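Local coordinates for protein monomethylamine methyltransferase MtmB1 (Methanosarcina barkeri, PDB 1NTH) that catalyses transfer of the methyl group from monomethylamine to the corrinoid cofactor of its partner protein MtmC, a step of methanogenesis from methylamine, at residues K123-E137 with E152-G166. Numbering follows the deposited sequence.
Sequences KPIVQGGPTGSPISE and EVDTIVNGVMTSVRG
Glu137 OE2 is gripped by two groups of the loop 163-166: it takes the hydroxyl of Ser163 (OG to OE2 2.8 Å) on its anti side and the amide of Gly166 on its syn lone pair. Arg165 N reaches the other oxygen, Glu137 OE1, at 2.8 Å, also from the syn side. The fully extended side chain, with CG anti to the backbone N (chi1 -170°), carries the carboxylate across to this loop. Replacing it by an alanine is likely to leave the amides of Arg165 and Gly166 and the Ser163 hydroxyl without this acceptor and let the loop shift, close to where Arg165 bonds Met193 of a second subunit.

The far end shows the same principle, a carboxylate serving a backbone amide. Asp154 OD2 receives Val126 N at 2.8 Å in an almost straight bond (178°), using its anti lone pair, and Val126 O in turn accepts from both Asp154 N and Thr155 N. Nearby, Lys123 NZ forms a salt bridge with Glu152 OE1 (2.7 Å), and the other carboxylate oxygen of Glu152, OE2, forms a salt bridge with Arg391. Between these ends, Gln127 NE2 meets Thr155 OG1 at 3.0 Å, nearly in its own amide plane, and its OE1 is held by Ser365. Gly129 and Gly159 lie where a CB would collide with Val157 O and Pro130 CB, respectively.

Two short parallel ladders, offset by two residues around the type I' turn 130-133, run along the contact. Strand 125-128 pairs with 155-156 and, on its other edge, with 363-366; strand 125-128, helix 140-148 and strand 155-156 form a beta-alpha-beta crossover unit, the repeating element of a TIM barrel.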
loop_
_atom_site.group_PDB
_atom_site.type_symbol
_atom_site.label_atom_id
_atom_site.label_comp_id
_atom_site.label_asym_id
_atom_site.label_seq_id
_atom_site.Cartn_x
_atom_site.Cartn_y
_atom_site.Cartn_z
ATOM N N LYS A 123 -29.700 14.532 7.130
ATOM C CA LYS A 123 -28.978 15.776 6.903
ATOM C C LYS A 123 -28.017 15.632 5.723
ATOM O O LYS A 123 -27.411 14.580 5.524
ATOM C CB LYS A 123 -28.184 16.142 8.159
ATOM C CG LYS A 123 -27.418 17.451 8.086
ATOM C CD LYS A 123 -26.542 17.626 9.323
ATOM C CE LYS A 123 -25.834 18.975 9.327
ATOM N NZ LYS A 123 -24.881 19.091 10.471
ATOM N N PRO A 124 -27.884 16.680 4.904
ATOM C CA PRO A 124 -26.954 16.548 3.782
ATOM C C PRO A 124 -25.516 16.606 4.287
ATOM O O PRO A 124 -25.264 16.949 5.445
ATOM C CB PRO A 124 -27.307 17.742 2.892
ATOM C CG PRO A 124 -27.834 18.749 3.859
ATOM C CD PRO A 124 -28.685 17.911 4.785
ATOM N N ILE A 125 -24.581 16.248 3.417
ATOM C CA ILE A 125 -23.165 16.288 3.747
ATOM C C ILE A 125 -22.730 17.746 3.699
ATOM O O ILE A 125 -23.079 18.475 2.766
ATOM C CB ILE A 125 -22.340 15.473 2.721
ATOM C CG1 ILE A 125 -22.659 13.984 2.871
ATOM C CG2 ILE A 125 -20.851 15.751 2.891
ATOM C CD1 ILE A 125 -22.412 13.438 4.266
ATOM N N VAL A 126 -21.977 18.174 4.706
ATOM C CA VAL A 126 -21.497 19.549 4.770
ATOM C C VAL A 126 -20.057 19.626 4.274
ATOM O O VAL A 126 -19.128 19.156 4.934
ATOM C CB VAL A 126 -21.574 20.093 6.213
ATOM C CG1 VAL A 126 -21.018 21.512 6.275
ATOM C CG2 VAL A 126 -23.019 20.075 6.693
ATOM N N GLN A 127 -19.883 20.204 3.090
ATOM C CA GLN A 127 -18.564 20.360 2.498
ATOM C C GLN A 127 -18.158 21.808 2.731
ATOM O O GLN A 127 -18.595 22.707 2.017
ATOM C CB GLN A 127 -18.620 20.049 1.003
ATOM C CG GLN A 127 -17.289 20.185 0.287
ATOM C CD GLN A 127 -17.270 19.413 -1.014
ATOM O OE1 GLN A 127 -17.603 19.941 -2.082
ATOM N NE2 GLN A 127 -16.898 18.144 -0.928
ATOM N N GLY A 128 -17.325 22.025 3.741
ATOM C CA GLY A 128 -16.920 23.375 4.075
ATOM C C GLY A 128 -15.514 23.759 3.682
ATOM O O GLY A 128 -14.592 22.944 3.710
ATOM N N GLY A 129 -15.348 25.024 3.321
ATOM C CA GLY A 129 -14.037 25.506 2.943
ATOM C C GLY A 129 -14.132 26.867 2.288
ATOM O O GLY A 129 -15.231 27.417 2.166
ATOM N N PRO A 130 -12.992 27.441 1.869
ATOM C CA PRO A 130 -12.938 28.753 1.215
ATOM C C PRO A 130 -13.756 28.754 -0.070
ATOM O O PRO A 130 -14.033 29.804 -0.652
ATOM C CB PRO A 130 -11.448 28.951 0.965
ATOM C CG PRO A 130 -10.824 28.231 2.136
ATOM C CD PRO A 130 -11.636 26.955 2.176
ATOM N N THR A 131 -14.120 27.559 -0.523
ATOM C CA THR A 131 -14.950 27.416 -1.711
ATOM C C THR A 131 -14.366 28.135 -2.929
ATOM O O THR A 131 -15.035 28.944 -3.584
ATOM C CB THR A 131 -16.379 27.925 -1.397
ATOM O OG1 THR A 131 -16.824 27.326 -0.172
ATOM C CG2 THR A 131 -17.358 27.541 -2.484
ATOM N N GLY A 132 -13.106 27.827 -3.223
ATOM C CA GLY A 132 -12.435 28.403 -4.376
ATOM C C GLY A 132 -12.000 29.847 -4.260
ATOM O O GLY A 132 -11.497 30.420 -5.228
ATOM N N SER A 133 -12.184 30.438 -3.085
ATOM C CA SER A 133 -11.803 31.830 -2.864
ATOM C C SER A 133 -10.294 31.969 -2.670
ATOM O O SER A 133 -9.630 31.047 -2.193
ATOM C CB SER A 133 -12.537 32.380 -1.639
ATOM O OG SER A 133 -13.941 32.258 -1.799
ATOM N N PRO A 134 -9.727 33.126 -3.049
ATOM C CA PRO A 134 -8.286 33.353 -2.902
ATOM C C PRO A 134 -7.856 33.455 -1.439
ATOM O O PRO A 134 -8.438 34.214 -0.661
ATOM C CB PRO A 134 -8.059 34.653 -3.676
ATOM C CG PRO A 134 -9.358 35.376 -3.501
ATOM C CD PRO A 134 -10.381 34.279 -3.694
ATOM N N ILE A 135 -6.838 32.680 -1.081
ATOM C CA ILE A 135 -6.309 32.655 0.277
ATOM C C ILE A 135 -4.800 32.908 0.245
ATOM O O ILE A 135 -4.086 32.329 -0.575
ATOM C CB ILE A 135 -6.563 31.278 0.944
ATOM C CG1 ILE A 135 -8.067 30.979 0.981
ATOM C CG2 ILE A 135 -5.955 31.255 2.341
ATOM C CD1 ILE A 135 -8.888 31.975 1.795
ATOM N N SER A 136 -4.325 33.777 1.132
ATOM C CA SER A 136 -2.901 34.096 1.211
ATOM C C SER A 136 -2.099 32.856 1.594
ATOM O O SER A 136 -2.524 32.063 2.434
ATOM C CB SER A 136 -2.658 35.199 2.246
ATOM O OG SER A 136 -3.332 36.392 1.884
ATOM N N GLU A 137 -0.930 32.704 0.984
ATOM C CA GLU A 137 -0.084 31.547 1.250
ATOM C C GLU A 137 0.273 31.362 2.725
ATOM O O GLU A 137 0.218 30.241 3.239
ATOM C CB GLU A 137 1.204 31.627 0.415
ATOM C CG GLU A 137 2.027 30.342 0.446
ATOM C CD GLU A 137 3.242 30.363 -0.472
ATOM O OE1 GLU A 137 3.937 29.326 -0.540
ATOM O OE2 GLU A 137 3.507 31.401 -1.124
ATOM N N GLU A 152 -19.293 20.314 12.457
ATOM C CA GLU A 152 -20.368 20.446 11.476
ATOM C C GLU A 152 -19.890 20.078 10.073
ATOM O O GLU A 152 -20.675 19.617 9.244
ATOM C CB GLU A 152 -20.883 21.890 11.436
ATOM C CG GLU A 152 -21.827 22.293 12.558
ATOM C CD GLU A 152 -23.152 21.558 12.507
ATOM O OE1 GLU A 152 -23.638 21.260 11.392
ATOM O OE2 GLU A 152 -23.723 21.291 13.586
ATOM N N VAL A 153 -18.604 20.293 9.813
ATOM C CA VAL A 153 -18.028 20.028 8.497
ATOM C C VAL A 153 -17.609 18.566 8.300
ATOM O O VAL A 153 -16.928 17.983 9.146
ATOM C CB VAL A 153 -16.823 20.971 8.250
ATOM C CG1 VAL A 153 -16.216 20.721 6.876
ATOM C CG2 VAL A 153 -17.280 22.427 8.357
ATOM N N ASP A 154 -18.027 17.991 7.173
ATOM C CA ASP A 154 -17.728 16.598 6.824
ATOM C C ASP A 154 -16.545 16.438 5.869
ATOM O O ASP A 154 -15.727 15.527 6.028
ATOM C CB ASP A 154 -18.955 15.944 6.181
ATOM C CG ASP A 154 -20.131 15.859 7.122
ATOM O OD1 ASP A 154 -19.974 15.256 8.205
ATOM O OD2 ASP A 154 -21.213 16.384 6.779
ATOM N N THR A 155 -16.481 17.307 4.864
ATOM C CA THR A 155 -15.409 17.287 3.872
ATOM C C THR A 155 -14.978 18.728 3.638
ATOM O O THR A 155 -15.657 19.660 4.079
ATOM C CB THR A 155 -15.882 16.688 2.524
ATOM O OG1 THR A 155 -16.930 17.501 1.980
ATOM C CG2 THR A 155 -16.403 15.274 2.724
ATOM N N ILE A 156 -13.861 18.909 2.943
ATOM C CA ILE A 156 -13.342 20.249 2.682
ATOM C C ILE A 156 -13.420 20.633 1.208
ATOM O O ILE A 156 -13.149 19.810 0.339
ATOM C CB ILE A 156 -11.842 20.359 3.080
ATOM C CG1 ILE A 156 -11.647 20.014 4.561
ATOM C CG2 ILE A 156 -11.312 21.760 2.756
ATOM C CD1 ILE A 156 -12.348 20.948 5.529
ATOM N N VAL A 157 -13.816 21.871 0.928
ATOM C CA VAL A 157 -13.799 22.350 -0.449
ATOM C C VAL A 157 -12.632 23.339 -0.458
ATOM O O VAL A 157 -12.637 24.343 0.257
ATOM C CB VAL A 157 -15.122 23.030 -0.887
ATOM C CG1 VAL A 157 -15.598 24.032 0.152
ATOM C CG2 VAL A 157 -14.910 23.706 -2.234
ATOM N N ASN A 158 -11.625 23.028 -1.263
ATOM C CA ASN A 158 -10.398 23.813 -1.339
ATOM C C ASN A 158 -10.477 25.284 -1.725
ATOM O O ASN A 158 -11.308 25.697 -2.535
ATOM C CB ASN A 158 -9.414 23.137 -2.295
ATOM C CG ASN A 158 -9.103 21.704 -1.906
ATOM O OD1 ASN A 158 -9.609 21.189 -0.903
ATOM N ND2 ASN A 158 -8.264 21.052 -2.701
ATOM N N GLY A 159 -9.571 26.059 -1.141
ATOM C CA GLY A 159 -9.464 27.467 -1.466
ATOM C C GLY A 159 -8.396 27.550 -2.549
ATOM O O GLY A 159 -7.805 26.531 -2.925
ATOM N N VAL A 160 -8.145 28.753 -3.053
ATOM C CA VAL A 160 -7.145 28.969 -4.094
ATOM C C VAL A 160 -5.906 29.629 -3.494
ATOM O O VAL A 160 -6.021 30.609 -2.764
ATOM C CB VAL A 160 -7.712 29.887 -5.213
ATOM C CG1 VAL A 160 -6.583 30.432 -6.080
ATOM C CG2 VAL A 160 -8.705 29.107 -6.065
ATOM N N MET A 161 -4.727 29.091 -3.797
ATOM C CA MET A 161 -3.477 29.661 -3.293
ATOM C C MET A 161 -3.157 30.910 -4.114
ATOM O O MET A 161 -3.021 30.821 -5.333
ATOM C CB MET A 161 -2.320 28.664 -3.449
ATOM C CG MET A 161 -2.480 27.354 -2.680
ATOM S SD MET A 161 -1.011 26.285 -2.798
ATOM C CE MET A 161 0.105 27.127 -1.645
ATOM N N THR A 162 -3.042 32.070 -3.470
ATOM C CA THR A 162 -2.723 33.280 -4.223
ATOM C C THR A 162 -1.270 33.227 -4.677
ATOM O O THR A 162 -0.880 33.905 -5.625
ATOM C CB THR A 162 -2.975 34.571 -3.402
ATOM O OG1 THR A 162 -2.258 34.520 -2.164
ATOM C CG2 THR A 162 -4.465 34.734 -3.126
ATOM N N SER A 163 -0.468 32.415 -3.993
ATOM C CA SER A 163 0.929 32.239 -4.364
ATOM C C SER A 163 1.450 30.926 -3.801
ATOM O O SER A 163 0.897 30.381 -2.844
ATOM C CB SER A 163 1.800 33.398 -3.847
ATOM O OG SER A 163 1.950 33.368 -2.434
ATOM N N VAL A 164 2.495 30.403 -4.430
ATOM C CA VAL A 164 3.141 29.187 -3.966
ATOM C C VAL A 164 4.630 29.515 -4.060
ATOM O O VAL A 164 5.124 29.913 -5.117
ATOM C CB VAL A 164 2.752 27.953 -4.827
ATOM C CG1 VAL A 164 3.193 28.134 -6.273
ATOM C CG2 VAL A 164 3.353 26.700 -4.215
ATOM N N ARG A 165 5.336 29.372 -2.942
ATOM C CA ARG A 165 6.749 29.723 -2.880
ATOM C C ARG A 165 6.919 31.184 -3.304
ATOM O O ARG A 165 7.892 31.559 -3.960
ATOM C CB ARG A 165 7.595 28.779 -3.747
ATOM C CG ARG A 165 8.062 27.552 -2.959
ATOM C CD ARG A 165 8.683 26.464 -3.823
ATOM N NE ARG A 165 9.869 26.901 -4.553
ATOM C CZ ARG A 165 10.623 26.088 -5.286
ATOM N NH1 ARG A 165 10.312 24.800 -5.375
ATOM N NH2 ARG A 165 11.671 26.560 -5.947
ATOM N N GLY A 166 5.937 31.998 -2.918
ATOM C CA GLY A 166 5.960 33.422 -3.209
ATOM C C GLY A 166 5.705 33.847 -4.643
ATOM O O GLY A 166 5.900 35.016 -4.985
HETATM O O HOH W 1 -22.597 17.778 9.485
HETATM O O HOH W 2 -25.557 19.138 13.116
HETATM O O HOH W 3 -23.721 16.124 7.498
HETATM O O HOH W 4 0.145 34.670 -0.929
#